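Local coordinates for ralf, proline/betaine transporter (Legionella pneumophila, PDB 4D7Q), which probably acts as a guanine nucleotide exchange factor, here as an engineered fusion of a Legionella Sec7 domain with a Rickettsia RalF capping domain, at residues S297-R305 and S315-F326; N201-Y209 and V330-D338. The protein carries 2 engineered substitutions. All blocks are in the same frame, centred on the assembly; numbering follows the deposited sequence. Where two conformers were deposited one is given.

How the contacts relate
Both contacts belong to the RalF capping domain, and their centres lie about 12 Å apart on one six-stranded antiparallel sheet. Along the chain, contact 1 is nested inside the loop that contact 2 closes: 201-209 comes first, then strand 297-303, helix 313-325 and, next after that helix, strand 332-334. Contact 2 adds 332-334 to the sheet as an outermost strand beside 208-214, whose other neighbour is strand 297-303; contact 1 lays the helix over that neighbour. Ile301 N probably bonds Tyr209 O, and Gln302 NE2 Pro207 O, while the Tyr209 ring packs against Thr323. Sequence-distant parts of the domain thus share one sheet and one helical cover.

Contact 1 (S297-R305 and S315-F326)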
loop_
_atom_site.group_PDB
_atom_site.type_symbol
_atom_site.label_atom_id
_atom_site.label_comp_id
_atom_site.label_asym_id
_atom_site.label_seq_id
_atom_site.Cartn_x
_atom_site.Cartn_y
_atom_site.Cartn_z
ATOM N N SER A 297 16.677 -0.646 2.519
ATOM C CA SER A 297 15.982 -1.508 1.572
ATOM C C SER A 297 15.117 -2.519 2.328
ATOM O O SER A 297 15.349 -2.794 3.508
ATOM C CB SER A 297 16.989 -2.244 0.702
ATOM O OG SER A 297 17.552 -1.379 -0.270
ATOM N N LYS A 298 14.098 -3.046 1.642
ATOM C CA LYS A 298 13.208 -4.058 2.183
ATOM C C LYS A 298 12.619 -4.921 1.062
ATOM O O LYS A 298 12.527 -4.494 -0.103
ATOM C CB LYS A 298 12.102 -3.430 3.094
ATOM C CG LYS A 298 10.822 -3.015 2.349
ATOM C CD LYS A 298 9.711 -2.499 3.253
ATOM C CE LYS A 298 8.715 -1.728 2.392
ATOM N NZ LYS A 298 7.594 -1.200 3.206
ATOM N N ILE A 299 12.259 -6.155 1.425
ATOM C CA ILE A 299 11.584 -7.101 0.553
ATOM C C ILE A 299 10.342 -7.637 1.248
ATOM O O ILE A 299 10.359 -7.865 2.464
ATOM C CB ILE A 299 12.481 -8.215 -0.068
ATOM C CG1 ILE A 299 13.138 -9.098 1.003
ATOM C CG2 ILE A 299 13.504 -7.645 -1.080
ATOM C CD1 ILE A 299 13.564 -10.506 0.462
ATOM N N ILE A 300 9.262 -7.798 0.478
ATOM C CA ILE A 300 7.998 -8.353 0.965
ATOM C C ILE A 300 7.657 -9.576 0.098
ATOM O O ILE A 300 7.501 -9.451 -1.129
ATOM C CB ILE A 300 6.847 -7.305 1.019
ATOM C CG1 ILE A 300 7.192 -6.130 2.009
ATOM C CG2 ILE A 300 5.504 -7.980 1.407
ATOM C CD1 ILE A 300 6.301 -4.853 1.856
ATOM N N ILE A 301 7.520 -10.754 0.748
ATOM C CA ILE A 301 7.201 -12.011 0.063
ATOM C C ILE A 301 5.801 -12.495 0.417
ATOM O O ILE A 301 5.467 -12.646 1.591
ATOM C CB ILE A 301 8.288 -13.111 0.279
ATOM C CG1 ILE A 301 9.703 -12.577 -0.035
ATOM C CG2 ILE A 301 7.986 -14.398 -0.536
ATOM C CD1 ILE A 301 10.484 -12.357 1.163
ATOM N N GLN A 302 4.988 -12.762 -0.605
ATOM C CA GLN A 302 3.619 -13.216 -0.368
ATOM C C GLN A 302 3.203 -14.328 -1.291
ATOM O O GLN A 302 3.552 -14.265 -2.468
ATOM C CB GLN A 302 2.607 -12.053 -0.562
ATOM C CG GLN A 302 2.789 -10.866 0.406
ATOM C CD GLN A 302 1.968 -9.653 0.013
ATOM O OE1 GLN A 302 1.307 -9.629 -1.030
ATOM N NE2 GLN A 302 1.954 -8.621 0.860
ATOM N N PRO A 303 2.367 -15.295 -0.804
ATOM C CA PRO A 303 1.775 -16.284 -1.727
ATOM C C PRO A 303 0.801 -15.518 -2.640
ATOM O O PRO A 303 0.070 -14.640 -2.171
ATOM C CB PRO A 303 1.014 -17.248 -0.800
ATOM C CG PRO A 303 0.797 -16.507 0.453
ATOM C CD PRO A 303 1.851 -15.452 0.576
ATOM N N LEU A 304 0.839 -15.789 -3.934
ATOM C CA LEU A 304 0.011 -15.049 -4.880
ATOM C C LEU A 304 -1.457 -15.495 -4.995
ATOM O O LEU A 304 -1.754 -16.661 -5.275
ATOM C CB LEU A 304 0.707 -15.019 -6.253
ATOM C CG LEU A 304 0.386 -13.870 -7.208
ATOM C CD1 LEU A 304 0.763 -12.499 -6.615
ATOM C CD2 LEU A 304 1.098 -14.074 -8.526
ATOM N N ARG A 305 -2.375 -14.531 -4.791
ATOM C CA ARG A 305 -3.813 -14.732 -4.987
ATOM C C ARG A 305 -4.016 -14.725 -6.505
ATOM O O ARG A 305 -3.420 -13.890 -7.199
ATOM C CB ARG A 305 -4.619 -13.581 -4.350
ATOM C CG ARG A 305 -5.060 -13.845 -2.918
ATOM C CD ARG A 305 -5.977 -12.743 -2.397
ATOM N NE ARG A 305 -7.259 -12.701 -3.109
ATOM C CZ ARG A 305 -8.364 -13.321 -2.709
ATOM N NH1 ARG A 305 -8.358 -14.057 -1.604
ATOM N NH2 ARG A 305 -9.482 -13.217 -3.415
ATOM N N SER A 315 1.346 -22.456 -2.942
ATOM C CA SER A 315 1.776 -21.053 -3.033
ATOM C C SER A 315 2.345 -20.553 -1.685
ATOM O O SER A 315 3.400 -19.910 -1.661
ATOM C CB SER A 315 0.609 -20.182 -3.477
ATOM O OG SER A 315 0.319 -20.456 -4.837
ATOM N N LEU A 316 1.660 -20.891 -0.568
ATOM C CA LEU A 316 2.088 -20.559 0.782
ATOM C C LEU A 316 3.455 -21.205 1.050
ATOM O O LEU A 316 4.357 -20.533 1.555
ATOM C CB LEU A 316 1.022 -21.033 1.808
ATOM C CG LEU A 316 1.381 -20.891 3.306
ATOM C CD1 LEU A 316 1.576 -19.435 3.719
ATOM C CD2 LEU A 316 0.353 -21.546 4.181
ATOM N N LYS A 317 3.628 -22.488 0.647
ATOM C CA LYS A 317 4.899 -23.198 0.793
ATOM C C LYS A 317 5.991 -22.491 -0.024
ATOM O O LYS A 317 7.066 -22.199 0.505
ATOM C CB LYS A 317 4.734 -24.652 0.333
ATOM C CG LYS A 317 5.911 -25.542 0.688
ATOM C CD LYS A 317 5.853 -26.854 -0.056
ATOM C CE LYS A 317 7.111 -27.663 0.146
ATOM N NZ LYS A 317 6.914 -29.090 -0.231
ATOM N N LEU A 318 5.691 -22.182 -1.309
ATOM C CA LEU A 318 6.629 -21.483 -2.192
ATOM C C LEU A 318 7.046 -20.127 -1.613
ATOM O O LEU A 318 8.251 -19.841 -1.601
ATOM C CB LEU A 318 6.058 -21.343 -3.625
ATOM C CG LEU A 318 6.941 -20.642 -4.685
ATOM C CD1 LEU A 318 8.259 -21.407 -4.943
ATOM C CD2 LEU A 318 6.188 -20.462 -5.970
ATOM N N ALA A 319 6.087 -19.341 -1.050
ATOM C CA ALA A 319 6.424 -18.050 -0.431
ATOM C C ALA A 319 7.375 -18.265 0.770
ATOM O O ALA A 319 8.388 -17.572 0.848
ATOM C CB ALA A 319 5.172 -17.288 -0.010
ATOM N N ALA A 320 7.132 -19.307 1.613
ATOM C CA ALA A 320 8.032 -19.628 2.735
ATOM C C ALA A 320 9.412 -20.119 2.267
ATOM O O ALA A 320 10.404 -19.761 2.900
ATOM C CB ALA A 320 7.400 -20.643 3.675
ATOM N N GLN A 321 9.480 -20.918 1.160
ATOM C CA GLN A 321 10.756 -21.433 0.585
ATOM C C GLN A 321 11.621 -20.292 0.064
ATOM O O GLN A 321 12.832 -20.269 0.296
ATOM C CB GLN A 321 10.501 -22.443 -0.557
ATOM C CG GLN A 321 9.929 -23.768 -0.069
ATOM C CD GLN A 321 9.501 -24.695 -1.178
ATOM O OE1 GLN A 321 8.689 -24.356 -2.036
ATOM N NE2 GLN A 321 10.006 -25.908 -1.152
ATOM N N ILE A 322 10.990 -19.354 -0.656
ATOM C CA ILE A 322 11.640 -18.162 -1.215
ATOM C C ILE A 322 12.185 -17.333 -0.060
ATOM O O ILE A 322 13.359 -16.945 -0.094
ATOM C CB ILE A 322 10.646 -17.348 -2.082
ATOM C CG1 ILE A 322 10.323 -18.109 -3.400
ATOM C CG2 ILE A 322 11.193 -15.907 -2.362
ATOM C CD1 ILE A 322 9.044 -17.624 -4.154
ATOM N N THR A 323 11.336 -17.091 0.974
ATOM C CA THR A 323 11.733 -16.299 2.141
ATOM C C THR A 323 12.913 -16.915 2.876
ATOM O O THR A 323 13.868 -16.210 3.192
ATOM C CB THR A 323 10.554 -16.029 3.083
ATOM O OG1 THR A 323 9.437 -15.549 2.338
ATOM C CG2 THR A 323 10.900 -14.998 4.109
ATOM N N ALA A 324 12.865 -18.240 3.113
ATOM C CA ALA A 324 13.932 -18.954 3.828
ATOM C C ALA A 324 15.231 -19.044 3.017
ATOM O O ALA A 324 16.282 -19.311 3.591
ATOM C CB ALA A 324 13.452 -20.334 4.246
ATOM N N SER A 325 15.158 -18.773 1.697
ATOM C CA SER A 325 16.290 -18.772 0.773
ATOM C C SER A 325 17.173 -17.541 0.950
ATOM O O SER A 325 18.345 -17.578 0.589
ATOM C CB SER A 325 15.810 -18.878 -0.670
ATOM O OG SER A 325 15.335 -20.181 -0.958
ATOM N N PHE A 326 16.619 -16.444 1.468
ATOM C CA PHE A 326 17.420 -15.259 1.728
ATOM C C PHE A 326 18.236 -15.549 2.977
ATOM O O PHE A 326 17.752 -16.237 3.876
ATOM C CB PHE A 326 16.541 -13.987 1.859
ATOM C CG PHE A 326 15.979 -13.524 0.523
ATOM C CD1 PHE A 326 16.706 -12.667 -0.299
ATOM C CD2 PHE A 326 14.752 -13.994 0.063
ATOM C CE1 PHE A 326 16.207 -12.268 -1.545
ATOM C CE2 PHE A 326 14.253 -13.601 -1.194
ATOM C CZ PHE A 326 14.979 -12.735 -1.984
#
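Ile299 and Phe326 meet as a methyl over a ring. CD1 of Ile299 stands 3.5 Å from the centroid of the Phe326 ring and only 7° off the ring normal, a CH-pi contact placed almost over the centre of one face. The two side chains approach head-on, and Ile299 gets there by holding CG1 between its own backbone N and carbonyl carbon (chi1 61°), with CD1 carried onward to the aromatic face. The ring is also met edge-on by the carbonyl oxygen of Thr323, which lies in its plane.

At the middle of the contact Ile301 and Thr323 run alongside one another, pointing in contrary senses. CB of Ile301 approaches Thr323 OG1 to 3.4 Å, and CG2 of Ile301 comes within 3.5 Å of Ala319 O while also touching the CG2 methyl of Ile322. The hydroxyl can lie against aliphatic carbon because its polar need is met within the helix: Thr323 OG1 donates to Ala319 O at 2.7 Å. It reaches this oxygen from above the carbonyl plane, and Thr323 N reaches it from the opposite face, so one buried carbonyl is gripped twice.

This is a helix laid on one face of the antiparallel sheet of the capping domain, its axis 6.8 Å from that of strand 297-303 and running nearly antiparallel to it, at 158°. Ile299, Ile301 and Pro303 look toward the helix, whereas Ile300 and Gln302 point away. Pro303 presses CD to within 3.8 Å of the Ala319 methyl, and its CB lies 3.7 Å from Ser315 C at the other end of the contact. Ser315 OG bonds Ala277 N, and Ile322 continues onto Ala278 and Ile280, which carries the helix across to strand 277-283.

Contact 2 (N201-Y209 and V330-D338); sequences NFVDSSPGY and VTSIKATYD
Gly208 and Lys334 form an antiparallel hydrogen-bonded pair at the border of the capping-domain sheet, where short strand 332-334 lines up beside strand 208-214. Gly208 N donates a hydrogen bond to Lys334 O at 2.8 Å, the donor standing well above that carbonyl's plane, and Lys334 N returns a bond to Gly208 O. With phi 94° and psi -147°, the Gly208 backbone takes a shape in which a beta carbon would collide with the carbonyl oxygen of Pro207. One residue on, Tyr209 and Ile333 make the non-hydrogen-bonded pair; their side chains run together on the same face of the sheet, with Tyr209 CE1 4.0 Å from Ile333 CG2.

The Lys334 side chain is fully extended, with CG anti to the backbone N (chi1 -165°). Its CB passes Ser206 O, its CD lies 3.4 Å from Ser205 OG, and its NZ ends in a 2.7 Å hydrogen bond to Ser205 O. The Val203 side chain runs roughly perpendicular to that of Lys334, its CB 3.9 Å from NZ. Beside them, Ser332 OG comes within 3.3 Å of Ser205 CB. NZ of Lys334 also forms a salt bridge with Glu62 of the Sec7 part, a link between the fused halves of an engineered chain.

Further out, helix 341-351 underlies the pair: Tyr209 OH bonds Leu344 O, and Ile333 rests on Leu344 and Lys345. Toward the start of the strand, a classic beta bulge sets Thr331 and Ser332 opposite the single residue Gln210. Ser332 OG is hydrogen-bonded at 2.7 Å to a water that also lies 2.8 Å from Gly208 O.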
loop_
_atom_site.group_PDB
_atom_site.type_symbol
_atom_site.label_atom_id
_atom_site.label_comp_id
_atom_site.label_asym_id
_atom_site.label_seq_id
_atom_site.Cartn_x
_atom_site.Cartn_y
_atom_site.Cartn_z
ATOM N N ASN A 201 0.383 7.623 10.066
ATOM C CA ASN A 201 0.673 6.381 10.708
ATOM C C ASN A 201 0.596 5.295 9.697
ATOM O O ASN A 201 -0.413 5.142 9.053
ATOM C CB ASN A 201 -0.322 6.129 11.814
ATOM C CG ASN A 201 -0.412 7.287 12.767
ATOM O OD1 ASN A 201 0.583 7.746 13.258
ATOM N ND2 ASN A 201 -1.612 7.776 13.005
ATOM N N PHE A 202 1.707 4.623 9.511
ATOM C CA PHE A 202 1.828 3.476 8.602
ATOM C C PHE A 202 1.830 2.197 9.403
ATOM O O PHE A 202 2.247 2.206 10.556
ATOM C CB PHE A 202 3.147 3.552 7.797
ATOM C CG PHE A 202 3.232 4.699 6.812
ATOM C CD1 PHE A 202 3.711 5.947 7.208
ATOM C CD2 PHE A 202 2.840 4.530 5.489
ATOM C CE1 PHE A 202 3.809 6.998 6.292
ATOM C CE2 PHE A 202 2.888 5.595 4.584
ATOM C CZ PHE A 202 3.390 6.818 4.985
ATOM N N VAL A 203 1.462 1.069 8.773
ATOM C CA VAL A 203 1.585 -0.254 9.398
ATOM C C VAL A 203 3.113 -0.469 9.662
ATOM O O VAL A 203 3.941 0.034 8.901
ATOM C CB VAL A 203 1.002 -1.394 8.498
ATOM C CG1 VAL A 203 -0.488 -1.206 8.262
ATOM C CG2 VAL A 203 1.743 -1.499 7.160
ATOM N N ASP A 204 3.471 -1.220 10.709
ATOM C CA ASP A 204 4.869 -1.514 11.021
ATOM C C ASP A 204 5.393 -2.591 10.091
ATOM O O ASP A 204 6.593 -2.674 9.839
ATOM C CB ASP A 204 4.999 -1.999 12.488
ATOM C CG ASP A 204 4.905 -0.902 13.533
ATOM O OD1 ASP A 204 5.372 0.239 13.255
ATOM O OD2 ASP A 204 4.409 -1.190 14.651
ATOM N N SER A 205 4.489 -3.435 9.603
ATOM C CA SER A 205 4.817 -4.548 8.735
ATOM C C SER A 205 3.657 -4.798 7.798
ATOM O O SER A 205 2.505 -4.487 8.125
ATOM C CB SER A 205 5.098 -5.793 9.573
ATOM O OG SER A 205 3.889 -6.314 10.095
ATOM N N SER A 206 3.961 -5.363 6.635
ATOM C CA SER A 206 2.967 -5.677 5.617
ATOM C C SER A 206 2.572 -7.178 5.663
ATOM O O SER A 206 3.369 -7.979 6.172
ATOM C CB SER A 206 3.518 -5.313 4.239
ATOM O OG SER A 206 3.629 -3.904 4.104
ATOM N N PRO A 207 1.369 -7.569 5.124
ATOM C CA PRO A 207 0.993 -8.997 5.091
ATOM C C PRO A 207 2.049 -9.876 4.426
ATOM O O PRO A 207 2.674 -9.477 3.431
ATOM C CB PRO A 207 -0.299 -8.999 4.251
ATOM C CG PRO A 207 -0.866 -7.641 4.432
ATOM C CD PRO A 207 0.324 -6.739 4.487
ATOM N N GLY A 208 2.224 -11.068 4.981
ATOM C CA GLY A 208 3.187 -12.036 4.488
ATOM C C GLY A 208 4.510 -11.927 5.208
ATOM O O GLY A 208 4.554 -11.584 6.392
ATOM N N TYR A 209 5.595 -12.209 4.484
ATOM C CA TYR A 209 6.954 -12.184 5.022
ATOM C C TYR A 209 7.686 -10.920 4.622
ATOM O O TYR A 209 7.653 -10.522 3.449
ATOM C CB TYR A 209 7.733 -13.394 4.532
ATOM C CG TYR A 209 7.045 -14.715 4.776
ATOM C CD1 TYR A 209 7.059 -15.308 6.038
ATOM C CD2 TYR A 209 6.462 -15.423 3.724
ATOM C CE1 TYR A 209 6.477 -16.558 6.253
ATOM C CE2 TYR A 209 5.870 -16.666 3.929
ATOM C CZ TYR A 209 5.899 -17.241 5.189
ATOM O OH TYR A 209 5.313 -18.472 5.367
ATOM N N VAL A 330 13.805 -13.365 8.582
ATOM C CA VAL A 330 12.642 -12.514 8.416
ATOM C C VAL A 330 12.455 -11.572 9.629
ATOM O O VAL A 330 12.627 -12.009 10.734
ATOM C CB VAL A 330 11.428 -13.437 8.115
ATOM C CG1 VAL A 330 11.017 -14.233 9.315
ATOM C CG2 VAL A 330 10.253 -12.717 7.578
ATOM N N THR A 331 12.117 -10.298 9.423
ATOM C CA THR A 331 11.929 -9.317 10.485
ATOM C C THR A 331 10.505 -9.365 11.028
ATOM O O THR A 331 10.252 -8.979 12.168
ATOM C CB THR A 331 12.234 -7.889 9.995
ATOM O OG1 THR A 331 12.086 -6.967 11.081
ATOM C CG2 THR A 331 11.287 -7.499 8.871
ATOM N N SER A 332 9.580 -9.844 10.203
ATOM C CA SER A 332 8.180 -9.949 10.601
ATOM C C SER A 332 7.436 -10.921 9.711
ATOM O O SER A 332 7.739 -11.053 8.524
ATOM C CB SER A 332 7.487 -8.586 10.558
ATOM O OG SER A 332 7.318 -8.169 9.214
ATOM N N ILE A 333 6.460 -11.598 10.305
ATOM C CA ILE A 333 5.548 -12.520 9.643
ATOM C C ILE A 333 4.179 -11.969 9.961
ATOM O O ILE A 333 3.884 -11.747 11.136
ATOM C CB ILE A 333 5.716 -13.985 10.125
ATOM C CG1 ILE A 333 7.194 -14.469 9.928
ATOM C CG2 ILE A 333 4.698 -14.873 9.377
ATOM C CD1 ILE A 333 7.538 -15.962 10.299
ATOM N N LYS A 334 3.358 -11.686 8.931
ATOM C CA LYS A 334 2.033 -11.123 9.164
ATOM C C LYS A 334 0.988 -11.909 8.417
ATOM O O LYS A 334 1.266 -12.355 7.307
ATOM C CB LYS A 334 2.002 -9.638 8.753
ATOM C CG LYS A 334 0.802 -8.855 9.271
ATOM C CD LYS A 334 0.922 -7.400 8.884
ATOM C CE LYS A 334 -0.003 -6.526 9.680
ATOM N NZ LYS A 334 0.176 -5.096 9.322
ATOM N N ALA A 335 -0.221 -12.076 9.009
ATOM C CA ALA A 335 -1.318 -12.797 8.339
ATOM C C ALA A 335 -1.627 -12.177 6.987
ATOM O O ALA A 335 -1.491 -10.966 6.819
ATOM C CB ALA A 335 -2.583 -12.763 9.198
ATOM N N THR A 336 -1.995 -13.002 6.019
ATOM C CA THR A 336 -2.459 -12.490 4.729
ATOM C C THR A 336 -3.986 -12.498 4.862
ATOM O O THR A 336 -4.495 -12.940 5.890
ATOM C CB THR A 336 -1.954 -13.299 3.525
ATOM O OG1 THR A 336 -2.607 -14.567 3.483
ATOM C CG2 THR A 336 -0.451 -13.438 3.484
ATOM N N TYR A 337 -4.717 -12.038 3.842
ATOM C CA TYR A 337 -6.177 -12.041 3.894
ATOM C C TYR A 337 -6.733 -13.488 4.051
ATOM O O TYR A 337 -7.778 -13.696 4.679
ATOM C CB TYR A 337 -6.719 -11.407 2.609
ATOM C CG TYR A 337 -8.214 -11.166 2.629
ATOM C CD1 TYR A 337 -8.766 -10.156 3.412
ATOM C CD2 TYR A 337 -9.073 -11.919 1.828
ATOM C CE1 TYR A 337 -10.137 -9.910 3.412
ATOM C CE2 TYR A 337 -10.439 -11.647 1.782
ATOM C CZ TYR A 337 -10.965 -10.634 2.572
ATOM O OH TYR A 337 -12.318 -10.396 2.612
ATOM N N ASP A 338 -6.011 -14.478 3.488
ATOM C CA ASP A 338 -6.415 -15.877 3.458
ATOM C C ASP A 338 -5.742 -16.816 4.462
ATOM O O ASP A 338 -6.324 -17.843 4.831
ATOM C CB ASP A 338 -6.195 -16.401 2.044
ATOM C CG ASP A 338 -6.921 -15.573 1.008
ATOM O OD1 ASP A 338 -8.164 -15.606 0.993
ATOM O OD2 ASP A 338 -6.243 -14.904 0.211
HETATM O O HOH W 1 2.325 -3.822 11.523
HETATM O O HOH W 2 5.406 -9.153 7.591
#